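Long-range contacts in GDSL-like Lipase/Acylhydrolase family protein (Neisseria meningitidis, PDB 4K7J), which probably removes O-acetyl groups from peptidoglycan as an SGNH-family serine esterase whose hydrolase fold is joined to an all-beta region: residues 87-92 with 135-140; 148-153 with 176-181; 153-158 with 193-198; 160-165 with 187-192. All coordinates share one frame; numbering follows the deposited sequence. Where two conformers were deposited one is given.

Contact 1: residues 87-92 with 135-140; sequences GWVYPA and MTLTAS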
loop_
_atom_site.group_PDB
_atom_site.type_symbol
_atom_site.label_atom_id
_atom_site.label_comp_id
_atom_site.label_asym_id
_atom_site.label_seq_id
_atom_site.Cartn_x
_atom_site.Cartn_y
_atom_site.Cartn_z
ATOM N N GLY A 87 2.016 7.784 7.993
ATOM C CA GLY A 87 0.827 7.354 7.282
ATOM C C GLY A 87 0.100 6.192 7.934
ATOM O O GLY A 87 0.152 6.023 9.159
ATOM N N TRP A 88 -0.581 5.402 7.103
ATOM C CA TRP A 88 -1.341 4.236 7.546
ATOM C C TRP A 88 -0.407 3.054 7.765
ATOM O O TRP A 88 0.222 2.584 6.812
ATOM C CB TRP A 88 -2.385 3.839 6.495
ATOM C CG TRP A 88 -3.519 4.831 6.301
ATOM C CD1 TRP A 88 -3.646 5.753 5.300
ATOM C CD2 TRP A 88 -4.687 4.973 7.130
ATOM N NE1 TRP A 88 -4.824 6.462 5.452
ATOM C CE2 TRP A 88 -5.475 6.007 6.571
ATOM C CE3 TRP A 88 -5.132 4.335 8.296
ATOM C CZ2 TRP A 88 -6.692 6.415 7.135
ATOM C CZ3 TRP A 88 -6.343 4.735 8.860
ATOM C CH2 TRP A 88 -7.109 5.770 8.278
ATOM N N VAL A 89 -0.330 2.561 9.005
ATOM C CA VAL A 89 0.529 1.420 9.335
ATOM C C VAL A 89 -0.214 0.269 10.045
ATOM O O VAL A 89 -1.352 0.427 10.471
ATOM C CB VAL A 89 1.716 1.871 10.195
ATOM C CG1 VAL A 89 2.386 3.087 9.556
ATOM C CG2 VAL A 89 1.253 2.209 11.605
ATOM N N TYR A 90 0.436 -0.888 10.162
ATOM C CA TYR A 90 -0.174 -2.051 10.805
ATOM C C TYR A 90 -0.545 -1.715 12.239
ATOM O O TYR A 90 0.133 -0.925 12.881
ATOM C CB TYR A 90 0.795 -3.231 10.853
ATOM C CG TYR A 90 1.253 -3.790 9.519
ATOM C CD1 TYR A 90 0.572 -3.507 8.340
ATOM C CD2 TYR A 90 2.367 -4.625 9.447
ATOM C CE1 TYR A 90 0.995 -4.029 7.123
ATOM C CE2 TYR A 90 2.800 -5.158 8.233
ATOM C CZ TYR A 90 2.113 -4.855 7.080
ATOM O OH TYR A 90 2.541 -5.367 5.882
ATOM N N PRO A 91 -1.606 -2.336 12.756
ATOM C CA PRO A 91 -1.919 -2.149 14.176
ATOM C C PRO A 91 -1.055 -3.035 15.084
ATOM O O PRO A 91 -1.103 -2.866 16.298
ATOM C CB PRO A 91 -3.385 -2.573 14.254
ATOM C CG PRO A 91 -3.522 -3.610 13.191
ATOM C CD PRO A 91 -2.607 -3.170 12.070
ATOM N N ALA A 92 -0.274 -3.948 14.504
ATOM C CA ALA A 92 0.544 -4.896 15.269
ATOM C C ALA A 92 1.537 -5.566 14.333
ATOM O O ALA A 92 1.387 -5.459 13.121
ATOM C CB ALA A 92 -0.341 -5.959 15.933
ATOM N N MET A 135 -0.951 -1.645 23.088
ATOM C CA MET A 135 -0.057 -1.547 21.935
ATOM C C MET A 135 0.639 -0.199 21.939
ATOM O O MET A 135 -0.004 0.842 22.070
ATOM C CB MET A 135 -0.812 -1.738 20.612
ATOM C CG MET A 135 0.077 -1.612 19.367
ATOM S SD MET A 135 1.412 -2.843 19.328
ATOM C CE MET A 135 0.465 -4.367 19.227
ATOM N N THR A 136 1.958 -0.220 21.807
ATOM C CA THR A 136 2.716 1.013 21.685
ATOM C C THR A 136 3.410 1.062 20.319
ATOM O O THR A 136 4.099 0.120 19.923
ATOM C CB THR A 136 3.756 1.151 22.826
ATOM O OG1 THR A 136 3.089 1.062 24.091
ATOM C CG2 THR A 136 4.474 2.487 22.743
ATOM N N LEU A 137 3.216 2.157 19.597
ATOM C CA LEU A 137 3.886 2.327 18.318
ATOM C C LEU A 137 4.947 3.396 18.457
ATOM O O LEU A 137 4.668 4.523 18.898
ATOM C CB LEU A 137 2.898 2.706 17.215
ATOM C CG LEU A 137 1.791 1.698 16.902
ATOM C CD1 LEU A 137 0.552 2.014 17.707
ATOM C CD2 LEU A 137 1.477 1.751 15.418
ATOM N N THR A 138 6.168 3.024 18.091
ATOM C CA THR A 138 7.315 3.913 18.194
ATOM C C THR A 138 7.886 4.141 16.804
ATOM O O THR A 138 8.171 3.188 16.077
ATOM C CB THR A 138 8.398 3.314 19.107
ATOM O OG1 THR A 138 7.832 3.037 20.395
ATOM C CG2 THR A 138 9.578 4.272 19.261
ATOM N N ALA A 139 8.029 5.407 16.430
ATOM C CA ALA A 139 8.553 5.765 15.121
ATOM C C ALA A 139 10.026 5.417 15.034
ATOM O O ALA A 139 10.788 5.722 15.945
ATOM C CB ALA A 139 8.347 7.246 14.858
ATOM N N SER A 140 10.419 4.761 13.943
ATOM C CA SER A 140 11.821 4.417 13.713
ATOM C C SER A 140 12.698 5.668 13.542
ATOM O O SER A 140 13.890 5.640 13.840
ATOM C CB SER A 140 11.959 3.478 12.507
ATOM O OG SER A 140 11.331 2.229 12.756
#
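Val89 and Leu137 meet end to end through one methyl each in the interior of a beta sandwich, where the segment 87-92, bonded through its backbone to strand 195-203 of one five-stranded antiparallel sheet, meets strand 133-139 of the other. The touching branches are Val89 CG2 and Leu137 CD2, 3.8 Å apart. With chi1 at -49°, CG2 of Val89 stands between its own backbone N and carbonyl carbon while CG1 takes the place anti to the carbonyl carbon, and it is CG2 that meets the leucine. The same Leu137 methyl also comes within 3.9 Å of Tyr90 O, an oxygen that is hydrogen-bonded to His104 NE2 on strand 102-106.

Two residues earlier on the strand, Met135 projects the same way. Its chain leaves with CG anti to the backbone N (chi1 179°), then bends at both later torsions, so that CG, SD and CE curl round a single carbonyl. CG lies 3.5 Å from Pro91 O and CE 3.6 Å from it. No hydrogen bond crosses between the segments, and Pro91 O, buried here, has no polar partner in the model; its surroundings on this side are the methionine's carbons and sulfur. Pro91 contributes its carbonyl here, while its ring packs on Ile197 and Ala127. Beyond that carbonyl, the bent methionine ends on Ala92, its CE 3.7 Å from Ala92 CB.

Contact 2: residues 148-153 with 176-181; sequences RVSLFA and WQVLDT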
loop_
_atom_site.group_PDB
_atom_site.type_symbol
_atom_site.label_atom_id
_atom_site.label_comp_id
_atom_site.label_asym_id
_atom_site.label_seq_id
_atom_site.Cartn_x
_atom_site.Cartn_y
_atom_site.Cartn_z
ATOM N N ARG A 148 -1.813 13.829 13.925
ATOM C CA ARG A 148 -3.192 13.472 13.675
ATOM C C ARG A 148 -3.209 11.956 13.642
ATOM O O ARG A 148 -2.347 11.332 13.022
ATOM C CB ARG A 148 -3.656 14.027 12.334
ATOM C CG ARG A 148 -3.546 15.538 12.236
ATOM C CD ARG A 148 -3.753 16.022 10.814
ATOM N NE ARG A 148 -3.741 17.478 10.752
ATOM C CZ ARG A 148 -3.521 18.175 9.645
ATOM N NH1 ARG A 148 -3.287 17.539 8.501
ATOM N NH2 ARG A 148 -3.528 19.505 9.684
ATOM N N VAL A 149 -4.165 11.366 14.345
ATOM C CA VAL A 149 -4.264 9.918 14.419
ATOM C C VAL A 149 -5.674 9.484 14.074
ATOM O O VAL A 149 -6.649 10.001 14.626
ATOM C CB VAL A 149 -3.883 9.393 15.816
ATOM C CG1 VAL A 149 -4.040 7.866 15.885
ATOM C CG2 VAL A 149 -2.466 9.798 16.144
ATOM N N SER A 150 -5.773 8.542 13.143
ATOM C CA SER A 150 -7.032 7.904 12.816
ATOM C C SER A 150 -6.825 6.386 12.896
ATOM O O SER A 150 -5.722 5.894 12.626
ATOM C CB SER A 150 -7.481 8.313 11.411
ATOM O OG SER A 150 -7.882 9.671 11.365
ATOM N N LEU A 151 -7.860 5.641 13.281
ATOM C CA LEU A 151 -7.735 4.185 13.338
ATOM C C LEU A 151 -8.958 3.518 12.757
ATOM O O LEU A 151 -10.082 3.845 13.146
ATOM C CB LEU A 151 -7.619 3.679 14.781
ATOM C CG LEU A 151 -6.823 4.331 15.903
ATOM C CD1 LEU A 151 -7.463 5.637 16.364
ATOM C CD2 LEU A 151 -6.762 3.338 17.045
ATOM N N PHE A 152 -8.766 2.540 11.877
ATOM C CA PHE A 152 -9.884 1.651 11.582
ATOM C C PHE A 152 -10.115 0.794 12.817
ATOM O O PHE A 152 -9.169 0.247 13.377
ATOM C CB PHE A 152 -9.607 0.766 10.364
ATOM C CG PHE A 152 -9.696 1.492 9.047
ATOM C CD1 PHE A 152 -10.906 1.590 8.376
ATOM C CD2 PHE A 152 -8.572 2.079 8.483
ATOM C CE1 PHE A 152 -10.994 2.255 7.159
ATOM C CE2 PHE A 152 -8.651 2.744 7.256
ATOM C CZ PHE A 152 -9.871 2.826 6.600
ATOM N N ALA A 153 -11.363 0.671 13.248
ATOM C CA ALA A 153 -11.653 -0.015 14.507
ATOM C C ALA A 153 -13.063 -0.569 14.544
ATOM O O ALA A 153 -13.992 0.059 14.049
ATOM C CB ALA A 153 -11.433 0.935 15.687
ATOM N N TRP A 176 -17.261 -1.716 11.845
ATOM C CA TRP A 176 -16.057 -0.993 11.465
ATOM C C TRP A 176 -16.372 0.475 11.254
ATOM O O TRP A 176 -17.442 0.822 10.772
ATOM C CB TRP A 176 -15.476 -1.560 10.172
ATOM C CG TRP A 176 -14.756 -2.836 10.375
ATOM C CD1 TRP A 176 -15.209 -4.100 10.082
ATOM C CD2 TRP A 176 -13.459 -2.990 10.932
ATOM N NE1 TRP A 176 -14.256 -5.027 10.417
ATOM C CE2 TRP A 176 -13.169 -4.372 10.945
ATOM C CE3 TRP A 176 -12.504 -2.095 11.421
ATOM C CZ2 TRP A 176 -11.970 -4.877 11.436
ATOM C CZ3 TRP A 176 -11.300 -2.600 11.902
ATOM C CH2 TRP A 176 -11.047 -3.978 11.904
ATOM N N GLN A 177 -15.421 1.318 11.615
ATOM C CA GLN A 177 -15.556 2.756 11.503
ATOM C C GLN A 177 -14.159 3.327 11.661
ATOM O O GLN A 177 -13.227 2.600 11.998
ATOM C CB GLN A 177 -16.495 3.290 12.589
ATOM C CG GLN A 177 -16.075 2.997 14.013
ATOM C CD GLN A 177 -17.182 3.305 15.005
ATOM O OE1 GLN A 177 -17.227 4.396 15.574
ATOM N NE2 GLN A 177 -18.098 2.352 15.199
ATOM N N VAL A 178 -13.991 4.615 11.397
ATOM C CA VAL A 178 -12.697 5.242 11.626
ATOM C C VAL A 178 -12.805 6.175 12.826
ATOM O O VAL A 178 -13.692 7.025 12.895
ATOM C CB VAL A 178 -12.213 6.063 10.403
ATOM C CG1 VAL A 178 -10.857 6.695 10.683
ATOM C CG2 VAL A 178 -12.147 5.186 9.174
ATOM N N LEU A 179 -11.890 6.011 13.767
ATOM C CA LEU A 179 -11.838 6.852 14.939
ATOM C C LEU A 179 -10.812 7.942 14.674
ATOM O O LEU A 179 -9.700 7.653 14.259
ATOM C CB LEU A 179 -11.400 6.024 16.151
ATOM C CG LEU A 179 -12.163 4.729 16.426
ATOM C CD1 LEU A 179 -11.598 4.059 17.696
ATOM C CD2 LEU A 179 -13.646 5.011 16.577
ATOM N N ASP A 180 -11.187 9.192 14.927
ATOM C CA ASP A 180 -10.277 10.323 14.754
ATOM C C ASP A 180 -9.872 10.921 16.103
ATOM O O ASP A 180 -10.724 11.230 16.937
ATOM C CB ASP A 180 -10.945 11.417 13.906
ATOM C CG ASP A 180 -11.383 10.923 12.542
ATOM O OD1 ASP A 180 -10.716 10.032 11.969
ATOM O OD2 ASP A 180 -12.390 11.447 12.028
ATOM N N THR A 181 -8.575 11.091 16.318
ATOM C CA THR A 181 -8.105 11.738 17.532
ATOM C C THR A 181 -6.739 12.349 17.267
ATOM O O THR A 181 -6.294 12.403 16.121
ATOM C CB THR A 181 -8.066 10.759 18.748
ATOM O OG1 THR A 181 -7.837 11.494 19.958
ATOM C CG2 THR A 181 -6.987 9.694 18.574
#
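Leu151 and Leu179 face each other midway along an antiparallel strand pair at the edge of one five-stranded sheet of the beta sandwich, strand 177-183 beside strand 147-155; the segment axes run at 157° and approach to 4.5 Å.

Backbone bonding fixes the register. Val149 pairs with Thr181, Leu151 with Leu179 and Ala153 with Gln177 as hydrogen-bonded pairs. The first two are joined in both directions; in the third, Ala153 N to Gln177 O is sound, but the return bond is weak (N-H...O angle 133°). Between them, Ser150 with Asp180 and Phe152 with Val178 are non-hydrogen-bonded pairs, bringing Ser150 CA to 3.0 Å from Leu179 O in a CA-H...O contact.

Apolar contacts occupy both faces. Beside Leu151, Leu179 sends CD1 to 3.7 Å from Ala153 CB. On the other face Val178 CG2 lies over the Phe152 ring, 4.1 Å from its centroid, a CH-pi contact displaced toward the rim. Trp176 presents its ring edge to the backbone, with Phe152 C in the ring plane.

The polar side-chain link is Ser150 OG, which its first torsion sets beside the backbone N, donating to Asp180 OD1 at 2.9 Å, on the anti side and 34° out of the carboxylate plane.

Contact 3: residues 153-158 with 193-198; sequences AKPLLA and MPWDIG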
loop_
_atom_site.group_PDB
_atom_site.type_symbol
_atom_site.label_atom_id
_atom_site.label_comp_id
_atom_site.label_asym_id
_atom_site.label_seq_id
_atom_site.Cartn_x
_atom_site.Cartn_y
_atom_site.Cartn_z
ATOM N N ALA A 153 -11.363 0.671 13.248
ATOM C CA ALA A 153 -11.653 -0.015 14.507
ATOM C C ALA A 153 -13.063 -0.569 14.544
ATOM O O ALA A 153 -13.992 0.059 14.049
ATOM C CB ALA A 153 -11.433 0.935 15.687
ATOM N N LYS A 154 -13.218 -1.754 15.123
ATOM C CA LYS A 154 -14.537 -2.323 15.341
ATOM C C LYS A 154 -14.684 -2.818 16.772
ATOM O O LYS A 154 -14.025 -3.773 17.178
ATOM C CB LYS A 154 -14.814 -3.475 14.378
ATOM C CG LYS A 154 -16.228 -4.025 14.531
ATOM C CD LYS A 154 -16.537 -5.123 13.518
ATOM C CE LYS A 154 -15.735 -6.370 13.789
ATOM N NZ LYS A 154 -16.235 -7.494 12.935
ATOM N N PRO A 155 -15.567 -2.173 17.540
ATOM C CA PRO A 155 -15.755 -2.526 18.943
ATOM C C PRO A 155 -16.600 -3.789 19.064
ATOM O O PRO A 155 -17.419 -4.069 18.191
ATOM C CB PRO A 155 -16.563 -1.342 19.477
ATOM C CG PRO A 155 -17.424 -0.960 18.324
ATOM C CD PRO A 155 -16.530 -1.146 17.099
ATOM N N LEU A 156 -16.408 -4.542 20.139
ATOM C CA LEU A 156 -17.314 -5.643 20.432
ATOM C C LEU A 156 -18.725 -5.105 20.700
ATOM O O LEU A 156 -19.711 -5.657 20.211
ATOM C CB LEU A 156 -16.816 -6.444 21.633
ATOM C CG LEU A 156 -17.664 -7.651 22.009
ATOM C CD1 LEU A 156 -17.518 -8.747 20.952
ATOM C CD2 LEU A 156 -17.259 -8.147 23.382
ATOM N N LEU A 157 -18.806 -4.017 21.464
ATOM C CA LEU A 157 -20.082 -3.382 21.793
ATOM C C LEU A 157 -20.174 -1.950 21.282
ATOM O O LEU A 157 -19.180 -1.225 21.253
ATOM C CB LEU A 157 -20.288 -3.359 23.308
ATOM C CG LEU A 157 -21.156 -4.429 23.963
ATOM C CD1 LEU A 157 -20.630 -5.825 23.653
ATOM C CD2 LEU A 157 -21.198 -4.173 25.463
ATOM N N ALA A 158 -21.378 -1.535 20.906
ATOM C CA ALA A 158 -21.617 -0.145 20.541
ATOM C C ALA A 158 -21.212 0.786 21.695
ATOM O O ALA A 158 -21.354 0.422 22.868
ATOM C CB ALA A 158 -23.072 0.055 20.166
ATOM N N MET A 193 -11.885 -3.449 27.016
ATOM C CA MET A 193 -12.610 -4.560 26.409
ATOM C C MET A 193 -12.129 -4.799 24.962
ATOM O O MET A 193 -11.441 -3.950 24.392
ATOM C CB MET A 193 -14.121 -4.302 26.478
ATOM C CG MET A 193 -14.741 -4.568 27.869
ATOM S SD MET A 193 -14.707 -6.300 28.414
ATOM C CE MET A 193 -13.327 -6.272 29.543
ATOM N N PRO A 194 -12.472 -5.961 24.372
ATOM C CA PRO A 194 -11.897 -6.299 23.063
ATOM C C PRO A 194 -12.387 -5.455 21.894
ATOM O O PRO A 194 -13.579 -5.155 21.793
ATOM C CB PRO A 194 -12.350 -7.750 22.842
ATOM C CG PRO A 194 -12.603 -8.281 24.237
ATOM C CD PRO A 194 -13.186 -7.112 24.966
ATOM N N TRP A 195 -11.454 -5.131 21.000
ATOM C CA TRP A 195 -11.747 -4.508 19.719
ATOM C C TRP A 195 -11.017 -5.271 18.618
ATOM O O TRP A 195 -10.028 -5.955 18.883
ATOM C CB TRP A 195 -11.145 -3.110 19.668
ATOM C CG TRP A 195 -11.741 -2.054 20.522
ATOM C CD1 TRP A 195 -11.649 -1.935 21.882
ATOM C CD2 TRP A 195 -12.455 -0.902 20.065
ATOM N NE1 TRP A 195 -12.301 -0.796 22.299
ATOM C CE2 TRP A 195 -12.792 -0.138 21.200
ATOM C CE3 TRP A 195 -12.847 -0.444 18.799
ATOM C CZ2 TRP A 195 -13.512 1.058 21.108
ATOM C CZ3 TRP A 195 -13.564 0.736 18.710
ATOM C CH2 TRP A 195 -13.882 1.477 19.859
ATOM N N ASP A 196 -11.454 -5.084 17.373
ATOM C CA ASP A 196 -10.586 -5.361 16.227
ATOM C C ASP A 196 -10.087 -4.041 15.674
ATOM O O ASP A 196 -10.857 -3.094 15.549
ATOM C CB ASP A 196 -11.322 -6.149 15.139
ATOM C CG ASP A 196 -11.574 -7.597 15.538
ATOM O OD1 ASP A 196 -10.953 -8.062 16.519
ATOM O OD2 ASP A 196 -12.385 -8.264 14.870
ATOM N N ILE A 197 -8.804 -3.973 15.354
ATOM C CA ILE A 197 -8.194 -2.732 14.850
ATOM C C ILE A 197 -7.572 -3.001 13.473
ATOM O O ILE A 197 -6.945 -4.043 13.264
ATOM C CB ILE A 197 -7.077 -2.221 15.806
ATOM C CG1 ILE A 197 -7.591 -2.064 17.240
ATOM C CG2 ILE A 197 -6.472 -0.911 15.304
ATOM C CD1 ILE A 197 -8.635 -0.966 17.434
ATOM N N GLY A 198 -7.760 -2.074 12.542
ATOM C CA GLY A 198 -7.197 -2.179 11.209
ATOM C C GLY A 198 -5.986 -1.278 11.137
ATOM O O GLY A 198 -5.274 -1.132 12.120
HETATM O O HOH W 1 -13.426 -8.776 12.442
#
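Lys154 and Asp196 face each other as the hydrogen-bonded pair of a short antiparallel meeting between strands 147-155 and 195-203, neighbours in one five-stranded antiparallel sheet of the beta sandwich; the two short axes run at 173° to one another. Lys154 N gives a 2.7 Å bond to Asp196 O, and Asp196 N returns one to Lys154 O. Past them, as the strands give way to loops, Leu156 N reaches Pro194 O only weakly, at 3.3 Å.

Aromatic and apolar contacts lie on the face carrying Ala153, Pro155, Trp195 and Ile197. Pro155 lies over one face of the Trp195 indole: its CB is 3.8 Å from the centroid of the six-membered ring and 13° off the normal, a close CH-pi contact. Ala153 CB adds a 3.7 Å approach to Trp195 CE3, obliquely, and meets Ile197 CD1 as well. The indole NE1 is hydrogen-bonded to Thr161 O, a bond that, with Pro155 over one face, restrains the ring's rotation.

Charged groups lie on the opposite face. The two side chains run alongside each other, but Lys154 NZ and Asp196 OD2 stay 4.4 Å apart, beyond a salt bridge. The lysine chain bends at chi3 (68°), carrying NZ to a water that accepts from it and donates at 2.7 Å to Asp196 OD2. Each has a further partner: Lys154 NZ makes a salt bridge to Asp119, and Asp196 OD1 is hydrogen-bonded to His128.

The chemistry is therefore split by face, with opposite charges linked to each other by a water, each with its own second partner, an arrangement that probably favours the charged form of both, while tryptophan and proline pack on the buried side.

Contact 4: residues 160-165 with 187-192; sequences QTLTVN and LTIHTE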
loop_
_atom_site.group_PDB
_atom_site.type_symbol
_atom_site.label_atom_id
_atom_site.label_comp_id
_atom_site.label_asym_id
_atom_site.label_seq_id
_atom_site.Cartn_x
_atom_site.Cartn_y
_atom_site.Cartn_z
ATOM N N GLN A 160 -18.474 1.491 23.006
ATOM C CA GLN A 160 -17.232 1.076 23.651
ATOM C C GLN A 160 -16.125 2.123 23.487
ATOM O O GLN A 160 -16.098 2.859 22.502
ATOM C CB GLN A 160 -16.774 -0.239 23.015
ATOM C CG GLN A 160 -15.833 -1.094 23.833
ATOM C CD GLN A 160 -15.594 -2.453 23.182
ATOM O OE1 GLN A 160 -16.523 -3.094 22.710
ATOM N NE2 GLN A 160 -14.345 -2.889 23.156
ATOM N N THR A 161 -15.210 2.177 24.448
ATOM C CA THR A 161 -14.114 3.139 24.405
ATOM C C THR A 161 -12.758 2.447 24.365
ATOM O O THR A 161 -12.646 1.258 24.654
ATOM C CB THR A 161 -14.116 4.062 25.647
ATOM O OG1 THR A 161 -13.999 3.262 26.823
ATOM C CG2 THR A 161 -15.402 4.871 25.718
ATOM N N LEU A 162 -11.739 3.207 23.992
ATOM C CA LEU A 162 -10.349 2.826 24.204
ATOM C C LEU A 162 -9.626 4.116 24.526
ATOM O O LEU A 162 -10.233 5.195 24.485
ATOM C CB LEU A 162 -9.737 2.109 22.973
ATOM C CG LEU A 162 -9.937 2.658 21.556
ATOM C CD1 LEU A 162 -9.125 3.922 21.311
ATOM C CD2 LEU A 162 -9.594 1.571 20.505
ATOM N N THR A 163 -8.341 4.030 24.852
ATOM C CA THR A 163 -7.590 5.243 25.109
ATOM C C THR A 163 -6.392 5.324 24.191
ATOM O O THR A 163 -5.756 4.319 23.905
ATOM C CB THR A 163 -7.106 5.353 26.572
ATOM O OG1 THR A 163 -6.114 4.353 26.822
ATOM C CG2 THR A 163 -8.271 5.197 27.567
ATOM N N VAL A 164 -6.089 6.536 23.747
ATOM C CA VAL A 164 -4.919 6.809 22.927
ATOM C C VAL A 164 -4.084 7.843 23.676
ATOM O O VAL A 164 -4.545 8.966 23.888
ATOM C CB VAL A 164 -5.343 7.387 21.574
ATOM C CG1 VAL A 164 -4.132 7.726 20.744
ATOM C CG2 VAL A 164 -6.253 6.411 20.827
ATOM N N ASN A 165 -2.868 7.463 24.080
ATOM C CA ASN A 165 -2.064 8.252 25.027
ATOM C C ASN A 165 -2.875 8.802 26.205
ATOM O O ASN A 165 -2.751 9.967 26.561
ATOM C CB ASN A 165 -1.322 9.397 24.327
ATOM C CG ASN A 165 -0.156 8.907 23.481
ATOM O OD1 ASN A 165 0.013 7.711 23.282
ATOM N ND2 ASN A 165 0.636 9.836 22.961
ATOM N N LEU A 187 3.086 6.209 20.613
ATOM C CA LEU A 187 1.643 6.198 20.690
ATOM C C LEU A 187 1.236 4.936 21.423
ATOM O O LEU A 187 1.564 3.846 20.977
ATOM C CB LEU A 187 1.069 6.152 19.272
ATOM C CG LEU A 187 -0.436 6.224 19.077
ATOM C CD1 LEU A 187 -0.892 7.523 19.653
ATOM C CD2 LEU A 187 -0.783 6.172 17.594
ATOM N N THR A 188 0.520 5.079 22.532
ATOM C CA THR A 188 0.091 3.920 23.315
ATOM C C THR A 188 -1.426 3.827 23.345
ATOM O O THR A 188 -2.104 4.770 23.722
ATOM C CB THR A 188 0.658 3.965 24.741
ATOM O OG1 THR A 188 2.084 3.879 24.673
ATOM C CG2 THR A 188 0.134 2.797 25.573
ATOM N N ILE A 189 -1.942 2.676 22.926
ATOM C CA ILE A 189 -3.370 2.456 22.826
ATOM C C ILE A 189 -3.771 1.317 23.752
ATOM O O ILE A 189 -3.211 0.215 23.678
ATOM C CB ILE A 189 -3.771 2.106 21.376
ATOM C CG1 ILE A 189 -3.298 3.212 20.427
ATOM C CG2 ILE A 189 -5.276 1.903 21.266
ATOM C CD1 ILE A 189 -3.339 2.815 18.967
ATOM N N HIS A 190 -4.737 1.600 24.622
ATOM C CA HIS A 190 -5.172 0.662 25.657
ATOM C C HIS A 190 -6.624 0.287 25.418
ATOM O O HIS A 190 -7.459 1.160 25.173
ATOM C CB HIS A 190 -5.051 1.318 27.051
ATOM C CG HIS A 190 -3.647 1.402 27.567
ATOM N ND1 HIS A 190 -3.271 2.268 28.574
ATOM C CD2 HIS A 190 -2.528 0.717 27.224
ATOM C CE1 HIS A 190 -1.984 2.113 28.829
ATOM N NE2 HIS A 190 -1.508 1.182 28.020
ATOM N N THR A 191 -6.934 -1.000 25.489
ATOM C CA THR A 191 -8.315 -1.448 25.307
ATOM C C THR A 191 -8.783 -2.253 26.507
ATOM O O THR A 191 -8.333 -3.379 26.729
ATOM C CB THR A 191 -8.497 -2.289 24.021
ATOM O OG1 THR A 191 -7.608 -3.412 24.045
ATOM C CG2 THR A 191 -8.184 -1.455 22.788
ATOM N N GLU A 192 -9.688 -1.669 27.285
ATOM C CA GLU A 192 -10.236 -2.367 28.436
ATOM C C GLU A 192 -10.982 -3.616 27.978
ATOM O O GLU A 192 -10.736 -4.698 28.485
ATOM C CB GLU A 192 -11.141 -1.443 29.257
ATOM C CG GLU A 192 -12.091 -2.166 30.219
ATOM C CD GLU A 192 -11.396 -2.790 31.426
ATOM O OE1 GLU A 192 -10.148 -2.714 31.540
ATOM O OE2 GLU A 192 -12.115 -3.364 32.268
HETATM O O HOH W 2 -3.552 5.104 26.268
HETATM O O HOH W 3 -4.934 4.227 29.312
#
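Val164 sets CG1 against the CD1 methyl of Leu187, the two side chains crossing at a slant; at 3.4 Å, Val164 CG1 and Leu187 CD1 are closer than two methyls normally pack. The leucine is brought there by CG lying anti to its backbone N (chi1 -176°), which brings CD1 to the valine and, across the Asn165 side chain at about a right angle, to 3.7 Å from Asn165 OD1. Further along, Leu162 and Thr191 run alongside each other: Leu162 CB rests 3.9 Å from Thr191 CG2. Ile189 lies between, CG2 4.3 Å from Leu162 CD1.

These bumps lie on one side of an antiparallel pair, strands 161-164 and 187-191, within a five-stranded sheet that packs against a second as a beta sandwich; Leu187 and Ile189 touch Val149 and Leu151 of the facing sheet. Thr163 and His190 are bonded in both directions through their backbones.

On the side away from the facing sheet, the Thr163 and His190 side chains cross at a slant, Thr163 OG1 3.2 Å from His190 CB. One water joins OG1 to His190 ND1, meeting the imidazole at its edge, and another joins OG1 to Thr188 O. Where the strand ends, Asn165 turns into a left-handed backbone conformation (phi 43°, psi 45°), and its side chain takes over the pairing: OD1 accepts from Thr188 N at 2.8 Å, nearly straight, while Asn165 N donates to Thr188 O.

Overall arrangement
Contacts 2 and 3 share strand 147-155, which is flanked by 177-183 in one and by 195-203 in the other. Contact 4 belongs to the facing sheet, and contact 1 reaches that sheet through strand 133-139, the neighbour of 187-191. Only contact 1 is wholly buried, and it alone has no hydrogen bond between its segments. The other three are partly buried strand pairings, apolar toward the sandwich interior, with water-linked polar groups in contacts 3 and 4 and a direct serine-aspartate bond in contact 2. Leu151 CD2 and Ile189 CD1, 4.0 Å apart, join contacts 2 and 4 across the interior; Trp88 beside Phe152 links contact 1 to contact 2.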